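Local coordinates for protein HD superfamily hydrolase (Clostridium acetobutylicum ATCC 824, PDB 3CCG) that probably hydrolyses diadenosine tetraphosphate symmetrically to two ADP, using a two-iron centre held in an all-helical HD domain, at residues L25-T30 / L50-A55; I125-D130 / M158-T163. All coordinates share one frame; numbering follows the deposited sequence.

Interaction 1 of 2, residues L25-T30 / L50-A55; sequences LGVMDT and LVHDCA. With FE (Fe (III) ion), chain C; FE (Fe (III) ion), chain B.
The HD motif, the His52-Asp53 pair that gives this superfamily its name, sits here against the flank of helix 5-38, with Val27 packed on the ring of His52 and Met28 and Leu25 on Leu50. Both motif residues carry iron. His52 binds the chain C iron through NE2 at 2.5 Å, the metal lying in the plane of the imidazole at its edge. Asp53 bridges the two metals, OD1 reaching the chain B iron at 2.2 Å and OD2 the chain C iron at 2.5 Å, while water 1 lies between the same two ions. His23 and Asp130 add to the chain C site, and His86 and His112 to the chain B site.

Val27 packs on the imidazole from the helix. The two side chains cross at about a right angle, and CB and both methyls of Val27 converge on CE1 of His52, CG2 at 3.7 Å. CB of Asp53 lies over one face of the ring, toward the rim, and ND1 is tied to the carbonyl of Gly49 by a hydrogen bond. That bond and the NE2-iron bond together fix the rotation of the ring. With chi1 at 79°, His52 turns CE1 to Val27 while NE2 faces the iron.

The turn from Val51 to Cys54, type I, carries His52 and Asp53 at its two central positions and is closed by Cys54 N on Val51 O. Just before the turn, Leu50 packs against Leu25 and Met28. Met28 lies alongside it, the selenomethionine chain bending at its last torsion, and SE of Met28 stands 4.0 Å from CD1 of Leu50. CD1 of Leu50 also touches CD2 of Leu25 at 3.8 Å.

Interaction 2 of 2, residues I125-D130 / M158-T163; sequences IIYIAD and MSFDNT. With FE (Fe (III) ion), chain C.
Tyr127 reaches across from helix 121-132 and joins its hydroxyl to Ser159 on helix 152-170, OH to OG at 3.0 Å, in a hydrogen bond where either oxygen could be the donor. Ser159 OG comes in at the edge of the phenol ring, close to its plane. The Phe160 ring meets the same end of the tyrosine: CE1 of Phe160 lies 3.5 Å from CZ of Tyr127, and the two planes are inclined at 58°, an oblique meeting. Ile128 adds a looser apolar touch, its CD1 4.2 Å from CB of Ser159.

Water 3 extends the polar link. It bonds to Tyr127 OH at 2.7 Å and to Thr163 OG1 at 2.8 Å, so the phenol is joined to helix 152-170 both directly and through solvent, at residues one helical turn apart. The water lies at the edge of both aromatic rings, in plane with each.

The side chains have a wide gap to span, because the axes of segments 125-130 and 158-163 approach only to 11.8 Å, at 55° to each other. Tyr127 covers it with CG anti to the backbone N (chi1 173°), which sends the long phenol outward from its helix. Further out, Leu156 packs on both Tyr127 and Ile128, while Phe160 leans on helix 176-188 through Thr178, Ala181, Arg182 and Leu185. Three residues along from Tyr127, Asp130 binds the chain C iron through OD1 at 2.2 Å.

The chemistry is thus a small hydroxyl-and-water cluster in an apolar, aromatic setting, with Tyr127 and Ser159 buried. The phenol oxygen has two hydrogen-bonding partners, Ser159 OG and water 3, and the two bonds would restrain the ring against swinging away from helix 152-170.

How the interactions relate
From the N terminus, the chain runs along helix 5-38, passes 25-30, and turns back through helix 42-51, so that interaction 1 closes a short, mostly helical loop at 50-55. Only later does helix 121-132 supply 125-130, and interaction 2 closes a second loop when helix 152-170 brings in 158-163. The two loops follow in series, neither enclosing nor crossing the other. In space they meet: Val27 and Thr30 pack on Ala129, and both interactions contribute ligands to the chain C iron and share water 1. Helix 121-132 therefore joins the iron site and helix 5-38 to helix 152-170.

Interaction 1 of 2, residues L25-T30 / L50-A55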
loop_
_atom_site.group_PDB
_atom_site.type_symbol
_atom_site.label_atom_id
_atom_site.label_comp_id
_atom_site.label_asym_id
_atom_site.label_seq_id
_atom_site.Cartn_x
_atom_site.Cartn_y
_atom_site.Cartn_z
ATOM N N LEU A 25 -11.112 23.452 16.685
ATOM C CA LEU A 25 -11.391 23.501 18.142
ATOM C C LEU A 25 -11.954 22.165 18.583
ATOM O O LEU A 25 -11.682 21.663 19.665
ATOM C CB LEU A 25 -12.379 24.607 18.515
ATOM C CG LEU A 25 -11.889 26.039 18.318
ATOM C CD1 LEU A 25 -12.977 27.124 18.629
ATOM C CD2 LEU A 25 -10.665 26.294 19.154
ATOM N N GLY A 26 -12.748 21.535 17.731
ATOM C CA GLY A 26 -13.262 20.218 18.056
ATOM C C GLY A 26 -12.151 19.195 18.180
ATOM O O GLY A 26 -12.134 18.358 19.078
ATOM N N VAL A 27 -11.226 19.259 17.239
ATOM C CA VAL A 27 -10.101 18.334 17.306
ATOM C C VAL A 27 -9.270 18.549 18.582
ATOM O O VAL A 27 -8.853 17.594 19.263
ATOM C CB VAL A 27 -9.231 18.391 16.017
ATOM C CG1 VAL A 27 -7.959 17.520 16.178
ATOM C CG2 VAL A 27 -10.115 17.928 14.842
HETATM N N MSE A 28 -9.049 19.808 18.910
HETATM C CA MSE A 28 -8.345 20.166 20.116
HETATM C C MSE A 28 -9.006 19.570 21.337
HETATM O O MSE A 28 -8.389 18.914 22.154
HETATM C CB MSE A 28 -8.352 21.671 20.274
HETATM C CG MSE A 28 -7.602 22.240 21.497
HETATM SE SE MSE A 28 -7.863 24.160 21.756
HETATM C CE MSE A 28 -9.816 24.004 22.216
ATOM N N ASP A 29 -10.296 19.842 21.464
ATOM C CA ASP A 29 -11.040 19.328 22.633
ATOM C C ASP A 29 -10.994 17.785 22.697
ATOM O O ASP A 29 -10.885 17.188 23.753
ATOM C CB ASP A 29 -12.488 19.778 22.610
ATOM C CG ASP A 29 -12.664 21.250 22.933
ATOM O OD1 ASP A 29 -11.794 21.864 23.569
ATOM O OD2 ASP A 29 -13.728 21.738 22.511
ATOM N N THR A 30 -11.189 17.152 21.550
ATOM C CA THR A 30 -11.163 15.705 21.481
ATOM C C THR A 30 -9.804 15.130 21.841
ATOM O O THR A 30 -9.684 14.131 22.574
ATOM C CB THR A 30 -11.579 15.219 20.069
ATOM O OG1 THR A 30 -12.899 15.679 19.785
ATOM C CG2 THR A 30 -11.505 13.688 19.959
ATOM N N LEU A 50 -5.163 21.813 18.098
ATOM C CA LEU A 50 -5.544 23.129 17.651
ATOM C C LEU A 50 -4.930 23.499 16.291
ATOM O O LEU A 50 -5.636 24.045 15.439
ATOM C CB LEU A 50 -5.162 24.184 18.691
ATOM C CG LEU A 50 -5.540 25.655 18.378
ATOM C CD1 LEU A 50 -7.041 25.824 18.162
ATOM C CD2 LEU A 50 -4.992 26.554 19.483
ATOM N N VAL A 51 -3.645 23.209 16.113
ATOM C CA VAL A 51 -2.935 23.709 14.932
ATOM C C VAL A 51 -2.734 22.693 13.818
ATOM O O VAL A 51 -2.208 23.031 12.761
ATOM C CB VAL A 51 -1.579 24.312 15.319
ATOM C CG1 VAL A 51 -1.736 25.331 16.481
ATOM C CG2 VAL A 51 -0.602 23.259 15.700
ATOM N N HIS A 52 -3.273 21.502 13.976
ATOM C CA HIS A 52 -2.964 20.391 13.052
ATOM C C HIS A 52 -3.313 20.748 11.606
ATOM O O HIS A 52 -2.622 20.255 10.696
ATOM C CB HIS A 52 -3.667 19.093 13.446
ATOM C CG HIS A 52 -5.099 19.046 13.054
ATOM N ND1 HIS A 52 -6.122 19.728 13.702
ATOM C CD2 HIS A 52 -5.688 18.410 12.023
ATOM C CE1 HIS A 52 -7.263 19.482 13.089
ATOM N NE2 HIS A 52 -7.028 18.702 12.049
ATOM N N ASP A 53 -4.356 21.545 11.391
ATOM C CA ASP A 53 -4.846 21.841 10.034
ATOM C C ASP A 53 -4.414 23.273 9.638
ATOM O O ASP A 53 -5.039 23.863 8.774
ATOM C CB ASP A 53 -6.375 21.662 9.872
ATOM C CG ASP A 53 -6.758 20.387 9.234
ATOM O OD1 ASP A 53 -5.924 19.611 8.756
ATOM O OD2 ASP A 53 -7.978 20.106 9.214
ATOM N N CYS A 54 -3.390 23.826 10.260
ATOM C CA CYS A 54 -3.013 25.205 9.978
ATOM C C CYS A 54 -2.710 25.496 8.468
ATOM O O CYS A 54 -2.792 26.676 8.001
ATOM C CB CYS A 54 -1.906 25.711 10.934
ATOM S SG CYS A 54 -0.313 24.955 10.702
ATOM N N ALA A 55 -2.303 24.461 7.719
ATOM C CA ALA A 55 -1.953 24.600 6.285
ATOM C C ALA A 55 -3.054 24.061 5.385
ATOM O O ALA A 55 -2.898 24.021 4.190
ATOM C CB ALA A 55 -0.660 23.863 5.963
HETATM FE FE FE C . -8.596 17.927 10.229
HETATM FE FE FE B . -6.088 17.578 8.006
HETATM O O HOH W 1 -7.216 17.101 9.645
HETATM O O HOH W 2 -6.366 15.639 7.259
#

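Interaction 2 of 2, residues I125-D130 / M158-T163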
loop_
_atom_site.group_PDB
_atom_site.type_symbol
_atom_site.label_atom_id
_atom_site.label_comp_id
_atom_site.label_asym_id
_atom_site.label_seq_id
_atom_site.Cartn_x
_atom_site.Cartn_y
_atom_site.Cartn_z
ATOM N N ILE A 125 -3.478 9.942 18.836
ATOM C CA ILE A 125 -4.568 10.764 19.360
ATOM C C ILE A 125 -4.996 11.847 18.327
ATOM O O ILE A 125 -6.201 12.054 18.067
ATOM C CB ILE A 125 -4.151 11.386 20.703
ATOM C CG1 ILE A 125 -4.123 10.300 21.784
ATOM C CG2 ILE A 125 -5.127 12.477 21.073
ATOM C CD1 ILE A 125 -3.644 10.765 23.184
ATOM N N ILE A 126 -4.001 12.505 17.695
ATOM C CA ILE A 126 -4.312 13.613 16.773
ATOM C C ILE A 126 -4.935 13.027 15.500
ATOM O O ILE A 126 -5.966 13.499 14.994
ATOM C CB ILE A 126 -3.099 14.505 16.487
ATOM C CG1 ILE A 126 -2.615 15.153 17.812
ATOM C CG2 ILE A 126 -3.436 15.535 15.424
ATOM C CD1 ILE A 126 -3.705 15.840 18.664
ATOM N N TYR A 127 -4.351 11.943 15.025
ATOM C CA TYR A 127 -4.884 11.275 13.848
ATOM C C TYR A 127 -6.371 10.874 14.029
ATOM O O TYR A 127 -7.232 11.172 13.194
ATOM C CB TYR A 127 -4.005 10.059 13.473
ATOM C CG TYR A 127 -4.595 9.224 12.350
ATOM C CD1 TYR A 127 -5.583 8.319 12.641
ATOM C CD2 TYR A 127 -4.257 9.431 11.019
ATOM C CE1 TYR A 127 -6.185 7.584 11.680
ATOM C CE2 TYR A 127 -4.879 8.697 10.017
ATOM C CZ TYR A 127 -5.867 7.799 10.369
ATOM O OH TYR A 127 -6.521 6.975 9.444
ATOM N N ILE A 128 -6.669 10.216 15.142
ATOM C CA ILE A 128 -8.038 9.736 15.325
ATOM C C ILE A 128 -9.011 10.851 15.709
ATOM O O ILE A 128 -10.185 10.831 15.324
ATOM C CB ILE A 128 -8.071 8.551 16.325
ATOM C CG1 ILE A 128 -9.272 7.648 16.002
ATOM C CG2 ILE A 128 -8.032 9.022 17.749
ATOM C CD1 ILE A 128 -9.092 6.817 14.688
ATOM N N ALA A 129 -8.492 11.850 16.414
ATOM C CA ALA A 129 -9.336 12.985 16.827
ATOM C C ALA A 129 -9.953 13.668 15.648
ATOM O O ALA A 129 -11.121 14.079 15.705
ATOM C CB ALA A 129 -8.530 14.007 17.666
ATOM N N ASP A 130 -9.218 13.712 14.537
ATOM C CA ASP A 130 -9.749 14.329 13.342
ATOM C C ASP A 130 -11.059 13.641 12.847
ATOM O O ASP A 130 -11.997 14.298 12.406
ATOM C CB ASP A 130 -8.667 14.294 12.267
ATOM C CG ASP A 130 -8.996 15.178 11.102
ATOM O OD1 ASP A 130 -9.467 16.287 11.336
ATOM O OD2 ASP A 130 -8.715 14.778 9.964
HETATM N N MSE A 158 -9.215 0.276 12.148
HETATM C CA MSE A 158 -10.511 0.408 11.535
HETATM C C MSE A 158 -10.522 1.576 10.544
HETATM O O MSE A 158 -11.111 1.512 9.463
HETATM C CB MSE A 158 -11.564 0.609 12.629
HETATM C CG MSE A 158 -11.676 -0.566 13.578
HETATM SE SE MSE A 158 -12.718 -0.113 15.131
HETATM C CE MSE A 158 -14.084 0.957 14.077
ATOM N N SER A 159 -9.892 2.681 10.943
ATOM C CA SER A 159 -9.826 3.868 10.072
ATOM C C SER A 159 -9.023 3.651 8.785
ATOM O O SER A 159 -9.454 4.049 7.688
ATOM C CB SER A 159 -9.294 5.095 10.860
ATOM O OG SER A 159 -9.388 6.264 10.067
ATOM N N PHE A 160 -7.870 2.999 8.939
ATOM C CA PHE A 160 -6.980 2.697 7.809
ATOM C C PHE A 160 -7.719 1.784 6.808
ATOM O O PHE A 160 -7.691 2.013 5.583
ATOM C CB PHE A 160 -5.686 2.042 8.279
ATOM C CG PHE A 160 -4.810 2.906 9.132
ATOM C CD1 PHE A 160 -4.705 4.262 8.930
ATOM C CD2 PHE A 160 -3.992 2.328 10.037
ATOM C CE1 PHE A 160 -3.829 5.015 9.694
ATOM C CE2 PHE A 160 -3.098 3.064 10.790
ATOM C CZ PHE A 160 -3.048 4.406 10.628
ATOM N N ASP A 161 -8.368 0.769 7.350
ATOM C CA ASP A 161 -9.137 -0.174 6.508
ATOM C C ASP A 161 -10.207 0.551 5.730
ATOM O O ASP A 161 -10.374 0.377 4.542
ATOM C CB ASP A 161 -9.709 -1.335 7.328
ATOM C CG ASP A 161 -8.658 -2.329 7.787
ATOM O OD1 ASP A 161 -7.487 -2.242 7.375
ATOM O OD2 ASP A 161 -9.019 -3.223 8.591
ATOM N N ASN A 162 -10.942 1.414 6.431
ATOM C CA ASN A 162 -12.000 2.182 5.774
ATOM C C ASN A 162 -11.449 3.075 4.667
ATOM O O ASN A 162 -12.005 3.178 3.581
ATOM C CB ASN A 162 -12.713 3.101 6.768
ATOM C CG ASN A 162 -13.417 2.365 7.893
ATOM O OD1 ASN A 162 -13.698 1.173 7.807
ATOM N ND2 ASN A 162 -13.728 3.103 8.968
ATOM N N THR A 163 -10.359 3.774 4.969
ATOM C CA THR A 163 -9.728 4.649 4.000
ATOM C C THR A 163 -9.312 3.881 2.728
ATOM O O THR A 163 -9.622 4.272 1.613
ATOM C CB THR A 163 -8.510 5.355 4.593
ATOM O OG1 THR A 163 -8.978 6.311 5.561
ATOM C CG2 THR A 163 -7.685 6.097 3.541
HETATM FE FE FE C . -8.596 17.927 10.229
HETATM O O HOH W 3 -6.513 6.839 6.719
HETATM O O HOH W 1 -7.216 17.101 9.645
#